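Salmonella plasmid virulence: SpvB (Salmonella typhimurium, PDB 6P0X) probably transfers ADP-ribose from NAD(+) to an arginine of host actin, blocking filament assembly, though the N-terminal domain described here is itself of unknown function. Local coordinates at residues A[52-57]-A[74-79]; A[105-110]-A[128-133]; A[307-312]-A[325-330]. All coordinates share one frame; numbering follows the deposited sequence.

Interaction 1. Residues A[52-57]-A[74-79]; sequences ATMSIA and LGPDGE. With AKR (acrylic acid), chain D.
Pro-76 lies beside Met-54 and Ile-56 where a type I beta turn, Gly-75 to Gly-78, follows one antiparallel hydrogen-bonded pair, Ala-57 with Leu-74. Two backbone bonds close that pair: Ala-57 N donates onto a lone pair of Leu-74 O, while Leu-74 N approaches Ala-57 O at 2.6 Å, almost end-on to the carbonyl. Beyond it the chains part and side chains take over. Met-54 carries CG anti to its backbone N (chi1 -179°) and bends only at chi3, which lays CG and SD alongside the proline ring, SD 3.8 Å from Pro-76 CB. Ile-56 comes at another part of the same ring: its CD1 rests 3.9 Å from Pro-76 CD, and its other branch, CG2, sits 3.5 Å from Leu-74 O. Leu-139 also touches both Met-54 and Pro-76, joining this turn to strand 135-140. Just after the turn, Glu-79 folds back, and its OE1 accepts from Asp-77 N through its syn lone pair, while Tyr-122 holds the other carboxylate oxygen, OE2. At the far end of 52-57, Thr-53 N donates to the O atom of acrylic acid, in a pocket that Ala-52 also lines. Where the backbones have separated, water bridges them: one molecule accepts from Ser-55 N at 3.0 Å and donates to Pro-76 O at 2.6 Å.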
loop_
_atom_site.group_PDB
_atom_site.type_symbol
_atom_site.label_atom_id
_atom_site.label_comp_id
_atom_site.label_asym_id
_atom_site.label_seq_id
_atom_site.Cartn_x
_atom_site.Cartn_y
_atom_site.Cartn_z
ATOM N N ALA A 52 -7.371 -2.731 1.703
ATOM C CA ALA A 52 -6.114 -2.132 2.114
ATOM C C ALA A 52 -5.004 -3.174 2.097
ATOM O O ALA A 52 -5.241 -4.367 2.314
ATOM C CB ALA A 52 -6.226 -1.513 3.512
ATOM N N THR A 53 -3.787 -2.709 1.838
ATOM C CA THR A 53 -2.623 -3.574 1.875
ATOM C C THR A 53 -2.068 -3.631 3.297
ATOM O O THR A 53 -2.420 -2.829 4.165
ATOM C CB THR A 53 -1.548 -3.081 0.901
ATOM O OG1 THR A 53 -1.129 -1.759 1.270
ATOM C CG2 THR A 53 -2.079 -3.059 -0.529
ATOM N N MET A 54 -1.190 -4.603 3.527
ATOM C CA MET A 54 -0.553 -4.751 4.825
ATOM C C MET A 54 0.290 -3.521 5.149
ATOM O O MET A 54 0.854 -2.875 4.260
ATOM C CB MET A 54 0.317 -6.009 4.835
ATOM C CG MET A 54 1.017 -6.289 6.147
ATOM S SD MET A 54 1.816 -7.902 6.126
ATOM C CE MET A 54 3.164 -7.584 4.989
ATOM N N SER A 55 0.369 -3.191 6.438
ATOM C CA SER A 55 1.115 -2.016 6.862
ATOM C C SER A 55 1.584 -2.173 8.300
ATOM O O SER A 55 1.051 -2.976 9.072
ATOM C CB SER A 55 0.274 -0.742 6.733
ATOM O OG SER A 55 -0.778 -0.743 7.681
ATOM N N ILE A 56 2.598 -1.388 8.644
ATOM C CA ILE A 56 2.966 -1.117 10.030
ATOM C C ILE A 56 2.499 0.299 10.344
ATOM O O ILE A 56 2.588 1.188 9.491
ATOM C CB ILE A 56 4.483 -1.274 10.258
ATOM C CG1 ILE A 56 4.964 -2.668 9.835
ATOM C CG2 ILE A 56 4.841 -1.020 11.709
ATOM C CD1 ILE A 56 4.231 -3.814 10.508
ATOM N N ALA A 57 1.984 0.519 11.550
ATOM C CA ALA A 57 1.396 1.812 11.866
ATOM C C ALA A 57 1.742 2.239 13.283
ATOM O O ALA A 57 1.994 1.409 14.161
ATOM C CB ALA A 57 -0.131 1.790 11.699
ATOM N N LEU A 74 2.015 -0.571 15.809
ATOM C CA LEU A 74 1.067 -1.655 15.603
ATOM C C LEU A 74 1.561 -2.559 14.483
ATOM O O LEU A 74 2.024 -2.077 13.442
ATOM C CB LEU A 74 -0.329 -1.124 15.262
ATOM C CG LEU A 74 -0.978 -0.183 16.276
ATOM C CD1 LEU A 74 -2.263 0.413 15.715
ATOM C CD2 LEU A 74 -1.243 -0.916 17.581
ATOM N N GLY A 75 1.463 -3.869 14.697
ATOM C CA GLY A 75 1.948 -4.832 13.740
ATOM C C GLY A 75 0.996 -5.030 12.578
ATOM O O GLY A 75 -0.006 -4.321 12.437
ATOM N N PRO A 76 1.284 -6.025 11.734
ATOM C CA PRO A 76 0.470 -6.223 10.520
ATOM C C PRO A 76 -1.000 -6.491 10.791
ATOM O O PRO A 76 -1.839 -6.199 9.931
ATOM C CB PRO A 76 1.139 -7.430 9.844
ATOM C CG PRO A 76 2.519 -7.473 10.410
ATOM C CD PRO A 76 2.405 -6.975 11.816
ATOM N N ASP A 77 -1.343 -7.059 11.945
ATOM C CA ASP A 77 -2.734 -7.316 12.292
ATOM C C ASP A 77 -3.265 -6.340 13.338
ATOM O O ASP A 77 -4.266 -6.628 13.999
ATOM C CB ASP A 77 -2.894 -8.761 12.760
ATOM C CG ASP A 77 -2.592 -9.756 11.660
ATOM O OD1 ASP A 77 -3.364 -9.807 10.677
ATOM O OD2 ASP A 77 -1.569 -10.466 11.761
ATOM N N GLY A 78 -2.621 -5.186 13.491
ATOM C CA GLY A 78 -3.044 -4.202 14.462
ATOM C C GLY A 78 -2.629 -4.475 15.892
ATOM O O GLY A 78 -3.041 -3.725 16.787
ATOM N N GLU A 79 -1.839 -5.520 16.144
ATOM C CA GLU A 79 -1.459 -5.860 17.509
ATOM C C GLU A 79 -0.454 -4.850 18.049
ATOM O O GLU A 79 0.410 -4.357 17.319
ATOM C CB GLU A 79 -0.871 -7.272 17.566
ATOM C CG GLU A 79 0.502 -7.421 16.909
ATOM C CD GLU A 79 0.431 -7.666 15.407
ATOM O OE1 GLU A 79 -0.468 -7.104 14.743
ATOM O OE2 GLU A 79 1.284 -8.421 14.890
HETATM C CA AKR D . -3.170 2.646 1.176
HETATM C CB AKR D . -3.504 3.609 2.004
HETATM C C AKR D . -3.756 1.249 1.365
HETATM O O AKR D . -3.354 0.515 2.311
HETATM O OXT AKR D . -4.643 0.837 0.573
HETATM O O HOH W 1 -1.836 -4.425 8.024
HETATM O O HOH W 2 -0.663 -1.833 11.278
#

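Interaction 2. Residues A[105-110]-A[128-133]; sequences PQSYTV and VGNSNG
Tyr-108 faces Gly-129 as an antiparallel non-hydrogen-bonded pair with their CA atoms 4.5 Å apart, and Thr-109 with Val-128 forms the hydrogen-bonded pair next to it, bonded in both directions between N and O. One further backbone bond, Asn-130 N to Ser-107 O, extends the pairing before segment 128-133 curls away, its Gly-133 N bonding back to Gly-129 O. Side chains secure that curl. The chain of Gln-106 is extended beyond CG and reaches into it, where OE1 accepts from two backbone amides, Ser-131 N at 2.8 Å, in the carbonyl plane, and Asn-132 N at 3.1 Å, tilted from it. The NE2 of Gln-106 donates to Asn-132 OD1 at 2.9 Å; the two amide planes stand 87° apart, and the donor lies above the carbonyl plane of the asparagine. Asn-130 spreads its amide over two residues of the opposite strand. Its ND2 gives a nearly straight bond to Ser-107 OG (2.7 Å, 174°), and OD1 takes the Thr-109 OG1 proton on a lone pair, also at 2.7 Å. A water joins that hydroxyl to ND2, closing a small polar ring. Tyr-108 lays CD2 3.5 Å from Gly-129 N, and its ring also meets those of Phe-104, edge-to-face, and Phe-136. Together these contacts form the open end of the antiparallel beta hairpin made by strands 107-115 and 123-129.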
loop_
_atom_site.group_PDB
_atom_site.type_symbol
_atom_site.label_atom_id
_atom_site.label_comp_id
_atom_site.label_asym_id
_atom_site.label_seq_id
_atom_site.Cartn_x
_atom_site.Cartn_y
_atom_site.Cartn_z
ATOM N N PRO A 105 24.844 1.841 1.164
ATOM C CA PRO A 105 25.645 3.072 1.282
ATOM C C PRO A 105 25.758 3.572 2.711
ATOM O O PRO A 105 26.744 4.237 3.054
ATOM C CB PRO A 105 24.898 4.088 0.405
ATOM C CG PRO A 105 23.768 3.371 -0.232
ATOM C CD PRO A 105 23.765 1.939 0.167
ATOM N N GLN A 106 24.758 3.299 3.545
ATOM C CA GLN A 106 24.748 3.734 4.932
ATOM C C GLN A 106 24.422 2.546 5.826
ATOM O O GLN A 106 23.797 1.574 5.399
ATOM C CB GLN A 106 23.723 4.859 5.169
ATOM C CG GLN A 106 22.278 4.366 5.165
ATOM C CD GLN A 106 21.261 5.454 5.475
ATOM O OE1 GLN A 106 21.480 6.303 6.336
ATOM N NE2 GLN A 106 20.134 5.420 4.775
ATOM N N SER A 107 24.858 2.629 7.075
ATOM C CA SER A 107 24.485 1.616 8.048
ATOM C C SER A 107 23.128 1.955 8.664
ATOM O O SER A 107 22.636 3.083 8.571
ATOM C CB SER A 107 25.553 1.482 9.133
ATOM O OG SER A 107 25.609 2.647 9.936
ATOM N N TYR A 108 22.517 0.949 9.287
ATOM C CA TYR A 108 21.168 1.054 9.821
ATOM C C TYR A 108 21.133 0.590 11.269
ATOM O O TYR A 108 21.733 -0.429 11.620
ATOM C CB TYR A 108 20.177 0.215 8.997
ATOM C CG TYR A 108 19.855 0.800 7.644
ATOM C CD1 TYR A 108 20.653 0.528 6.541
ATOM C CD2 TYR A 108 18.753 1.623 7.468
ATOM C CE1 TYR A 108 20.365 1.061 5.300
ATOM C CE2 TYR A 108 18.457 2.166 6.230
ATOM C CZ TYR A 108 19.266 1.881 5.149
ATOM O OH TYR A 108 18.978 2.417 3.916
ATOM N N THR A 109 20.435 1.351 12.106
ATOM C CA THR A 109 20.045 0.874 13.425
ATOM C C THR A 109 18.780 0.042 13.264
ATOM O O THR A 109 17.760 0.541 12.767
ATOM C CB THR A 109 19.812 2.041 14.383
ATOM O OG1 THR A 109 21.035 2.769 14.561
ATOM C CG2 THR A 109 19.325 1.534 15.732
ATOM N N VAL A 110 18.852 -1.231 13.645
ATOM C CA VAL A 110 17.778 -2.189 13.408
ATOM C C VAL A 110 17.265 -2.669 14.756
ATOM O O VAL A 110 18.018 -3.270 15.535
ATOM C CB VAL A 110 18.252 -3.369 12.547
ATOM C CG1 VAL A 110 17.120 -4.367 12.345
ATOM C CG2 VAL A 110 18.781 -2.860 11.213
ATOM N N VAL A 128 16.362 2.119 10.711
ATOM C CA VAL A 128 16.558 3.563 10.643
ATOM C C VAL A 128 17.955 3.835 10.101
ATOM O O VAL A 128 18.946 3.343 10.653
ATOM C CB VAL A 128 16.362 4.229 12.020
ATOM C CG1 VAL A 128 16.548 5.742 11.917
ATOM C CG2 VAL A 128 14.986 3.895 12.582
ATOM N N GLY A 129 18.032 4.629 9.037
ATOM C CA GLY A 129 19.321 4.938 8.437
ATOM C C GLY A 129 20.159 5.801 9.364
ATOM O O GLY A 129 19.706 6.847 9.841
ATOM N N ASN A 130 21.398 5.370 9.612
ATOM C CA ASN A 130 22.290 6.122 10.487
ATOM C C ASN A 130 22.797 7.410 9.847
ATOM O O ASN A 130 23.325 8.271 10.560
ATOM C CB ASN A 130 23.472 5.245 10.910
ATOM C CG ASN A 130 23.077 4.179 11.923
ATOM O OD1 ASN A 130 22.172 4.379 12.735
ATOM N ND2 ASN A 130 23.758 3.037 11.877
ATOM N N SER A 131 22.653 7.570 8.532
ATOM C CA SER A 131 23.199 8.736 7.849
ATOM C C SER A 131 22.146 9.735 7.391
ATOM O O SER A 131 22.428 10.935 7.368
ATOM C CB SER A 131 24.030 8.301 6.634
ATOM O OG SER A 131 24.687 9.406 6.040
ATOM N N ASN A 132 20.940 9.285 7.037
ATOM C CA ASN A 132 19.899 10.203 6.604
ATOM C C ASN A 132 18.590 10.022 7.361
ATOM O O ASN A 132 17.638 10.761 7.100
ATOM C CB ASN A 132 19.654 10.078 5.088
ATOM C CG ASN A 132 19.184 8.690 4.664
ATOM O OD1 ASN A 132 18.717 7.892 5.474
ATOM N ND2 ASN A 132 19.307 8.404 3.371
ATOM N N GLY A 133 18.510 9.057 8.273
ATOM C CA GLY A 133 17.319 8.849 9.063
ATOM C C GLY A 133 16.172 8.167 8.352
ATOM O O GLY A 133 15.115 7.981 8.969
HETATM O O HOH W 3 23.534 1.600 14.427
#

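Interaction 3. Residues A[307-312]-A[325-330]; sequences SRLLLE and ARTLAY. With AKR (acrylic acid), chain E.
With CG anti to the backbone N (chi1 172°) and every later bond extended, Arg-308 runs straight out beside Tyr-330, whose ring is swung back toward it by a chi1 of -64°. The two side chains cross obliquely, guanidinium and ring planes 36° apart. Arg-308 NH1 donates to Tyr-330 OH at 2.6 Å, with the hydroxyl near the guanidinium edge but tilted slightly from its plane and the bond clearly bent; Tyr-330 is poorly ordered, so the exact geometry deserves caution. Both groups have partners in the loop around Asp-251 and Pro-252: Tyr-330 OH is hydrogen-bonded to Pro-252 O, and Arg-308 NH1 to Asp-251 O. Arg-308 NE turns instead to Gln-288 OE1 on strand 288-293.

Strand segments 307-312 and 325-328 run antiparallel, their axes 4.5 Å apart at closest approach. Arg-308 pairs with Leu-328 and Leu-310 with Arg-326, each through two N-H to O bonds. On the face carrying these residues, Leu-328 CD1 packs 3.7 Å from Leu-310 CB. On the other face, Leu-309 CD1 reaches Thr-327 CG2 at 3.8 Å and also approaches Ala-325 CB, which Leu-311 CD2 meets at 3.9 Å. Leu-18 touches both Leu-311 and Ala-325, so the Leu-311/Ala-325 end of this face packs against strand 16-19, near the N terminus.

At the end of the pair, Glu-312 OE2 lies 4.2 Å from Arg-326 NE, too far for a salt bridge, and 3.0 Å from the O atom of acrylic acid. The hairpin is thus held by backbone bonds and aliphatic packing, while the positive charge of Arg-308 is probably eased by the carbonyl and amide oxygens gathered around its guanidinium.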
loop_
_atom_site.group_PDB
_atom_site.type_symbol
_atom_site.label_atom_id
_atom_site.label_comp_id
_atom_site.label_asym_id
_atom_site.label_seq_id
_atom_site.Cartn_x
_atom_site.Cartn_y
_atom_site.Cartn_z
ATOM N N SER A 307 -9.294 -8.502 -17.696
ATOM C CA SER A 307 -10.489 -8.428 -16.871
ATOM C C SER A 307 -10.630 -7.018 -16.314
ATOM O O SER A 307 -9.630 -6.369 -15.985
ATOM C CB SER A 307 -10.439 -9.461 -15.739
ATOM O OG SER A 307 -11.707 -9.619 -15.135
ATOM N N ARG A 308 -11.878 -6.549 -16.217
ATOM C CA ARG A 308 -12.178 -5.203 -15.735
ATOM C C ARG A 308 -13.284 -5.294 -14.693
ATOM O O ARG A 308 -14.442 -5.527 -15.042
ATOM C CB ARG A 308 -12.603 -4.295 -16.893
ATOM C CG ARG A 308 -13.113 -2.925 -16.469
ATOM C CD ARG A 308 -13.571 -2.120 -17.669
ATOM N NE ARG A 308 -13.686 -0.700 -17.353
ATOM C CZ ARG A 308 -14.186 0.214 -18.180
ATOM N NH1 ARG A 308 -14.617 -0.140 -19.382
ATOM N NH2 ARG A 308 -14.251 1.484 -17.808
ATOM N N LEU A 309 -12.946 -5.093 -13.423
ATOM C CA LEU A 309 -13.951 -5.000 -12.374
ATOM C C LEU A 309 -14.387 -3.543 -12.292
ATOM O O LEU A 309 -13.617 -2.680 -11.855
ATOM C CB LEU A 309 -13.401 -5.494 -11.038
ATOM C CG LEU A 309 -14.290 -5.242 -9.814
ATOM C CD1 LEU A 309 -15.625 -5.958 -9.948
ATOM C CD2 LEU A 309 -13.586 -5.644 -8.521
ATOM N N LEU A 310 -15.618 -3.278 -12.717
ATOM C CA LEU A 310 -16.193 -1.942 -12.742
ATOM C C LEU A 310 -17.132 -1.782 -11.561
ATOM O O LEU A 310 -18.019 -2.623 -11.340
ATOM C CB LEU A 310 -16.942 -1.681 -14.049
ATOM C CG LEU A 310 -17.357 -0.222 -14.275
ATOM C CD1 LEU A 310 -16.170 0.726 -14.138
ATOM C CD2 LEU A 310 -18.039 -0.052 -15.630
ATOM N N LEU A 311 -16.917 -0.708 -10.808
ATOM C CA LEU A 311 -17.661 -0.385 -9.602
ATOM C C LEU A 311 -18.579 0.793 -9.886
ATOM O O LEU A 311 -18.156 1.787 -10.484
ATOM C CB LEU A 311 -16.705 -0.042 -8.460
ATOM C CG LEU A 311 -15.566 -1.033 -8.199
ATOM C CD1 LEU A 311 -14.573 -0.464 -7.194
ATOM C CD2 LEU A 311 -16.096 -2.383 -7.732
ATOM N N GLU A 312 -19.836 0.673 -9.478
ATOM C CA GLU A 312 -20.818 1.741 -9.583
ATOM C C GLU A 312 -21.168 2.218 -8.182
ATOM O O GLU A 312 -21.464 1.397 -7.299
ATOM C CB GLU A 312 -22.076 1.264 -10.312
ATOM C CG GLU A 312 -21.818 0.671 -11.687
ATOM C CD GLU A 312 -23.096 0.228 -12.375
ATOM O OE1 GLU A 312 -24.073 1.008 -12.373
ATOM O OE2 GLU A 312 -23.122 -0.898 -12.914
ATOM N N ALA A 325 -21.356 -3.824 -8.885
ATOM C CA ALA A 325 -20.044 -4.233 -9.366
ATOM C C ALA A 325 -20.215 -5.354 -10.379
ATOM O O ALA A 325 -21.094 -6.205 -10.227
ATOM C CB ALA A 325 -19.141 -4.691 -8.218
ATOM N N ARG A 326 -19.371 -5.347 -11.412
ATOM C CA ARG A 326 -19.363 -6.453 -12.368
ATOM C C ARG A 326 -18.035 -6.483 -13.109
ATOM O O ARG A 326 -17.349 -5.467 -13.217
ATOM C CB ARG A 326 -20.524 -6.353 -13.362
ATOM C CG ARG A 326 -20.863 -4.936 -13.750
ATOM C CD ARG A 326 -20.751 -4.721 -15.236
ATOM N NE ARG A 326 -21.106 -3.352 -15.590
ATOM C CZ ARG A 326 -21.431 -2.957 -16.815
ATOM N NH1 ARG A 326 -21.455 -3.830 -17.813
ATOM N NH2 ARG A 326 -21.741 -1.687 -17.042
ATOM N N THR A 327 -17.684 -7.659 -13.635
ATOM C CA THR A 327 -16.414 -7.851 -14.331
ATOM C C THR A 327 -16.684 -8.012 -15.822
ATOM O O THR A 327 -17.286 -9.002 -16.252
ATOM C CB THR A 327 -15.652 -9.058 -13.788
ATOM O OG1 THR A 327 -16.476 -10.226 -13.880
ATOM C CG2 THR A 327 -15.242 -8.826 -12.345
ATOM N N LEU A 328 -16.228 -7.036 -16.599
ATOM C CA LEU A 328 -16.324 -7.038 -18.048
ATOM C C LEU A 328 -15.058 -7.587 -18.699
ATOM O O LEU A 328 -13.950 -7.500 -18.149
ATOM C CB LEU A 328 -16.589 -5.623 -18.572
ATOM C CG LEU A 328 -17.787 -4.829 -18.038
ATOM C CD1 LEU A 328 -17.403 -4.048 -16.790
ATOM C CD2 LEU A 328 -18.362 -3.893 -19.098
ATOM N N ALA A 329 -15.251 -8.184 -19.877
ATOM C CA ALA A 329 -14.192 -8.637 -20.769
ATOM C C ALA A 329 -14.431 -8.022 -22.144
ATOM O O ALA A 329 -15.577 -7.836 -22.559
ATOM C CB ALA A 329 -14.138 -10.165 -20.874
ATOM N N TYR A 330 -13.347 -7.717 -22.865
ATOM C CA TYR A 330 -13.423 -7.059 -24.177
ATOM C C TYR A 330 -12.645 -7.923 -25.173
ATOM O O TYR A 330 -11.474 -7.674 -25.456
ATOM C CB TYR A 330 -12.844 -5.643 -24.113
ATOM C CG TYR A 330 -13.610 -4.700 -23.217
ATOM C CD1 TYR A 330 -13.414 -4.714 -21.842
ATOM C CD2 TYR A 330 -14.498 -3.770 -23.744
ATOM C CE1 TYR A 330 -14.102 -3.856 -21.012
ATOM C CE2 TYR A 330 -15.189 -2.899 -22.920
ATOM C CZ TYR A 330 -14.990 -2.946 -21.554
ATOM O OH TYR A 330 -15.678 -2.082 -20.727
HETATM C CA AKR E . -27.561 -1.578 -12.301
HETATM C CB AKR E . -28.800 -2.028 -12.261
HETATM C C AKR E . -26.635 -1.970 -13.452
HETATM O O AKR E . -25.575 -2.616 -13.230
HETATM O OXT AKR E . -26.934 -1.648 -14.631
#

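Overall arrangement
From the N terminus, the three contacts follow in series, each closing its own loop before the next opens; none nest or cross. Interaction 1 joins strand 55-58 to the turn after strand 73-74, closing a mostly irregular loop. Interaction 2 brings together the open ends of the hairpin 107-115/123-129, on the surface, with its centre about 23 Å from that of interaction 1. Much later, interaction 3 pairs the last two strands, 304-314 and 321-328. Interactions 2 and 3 lie on opposite sides of the chain's centre, their centres about 45 Å apart, while interaction 1 sits closer to the middle. Antiparallel strand pairings connect all three through this mainly beta domain.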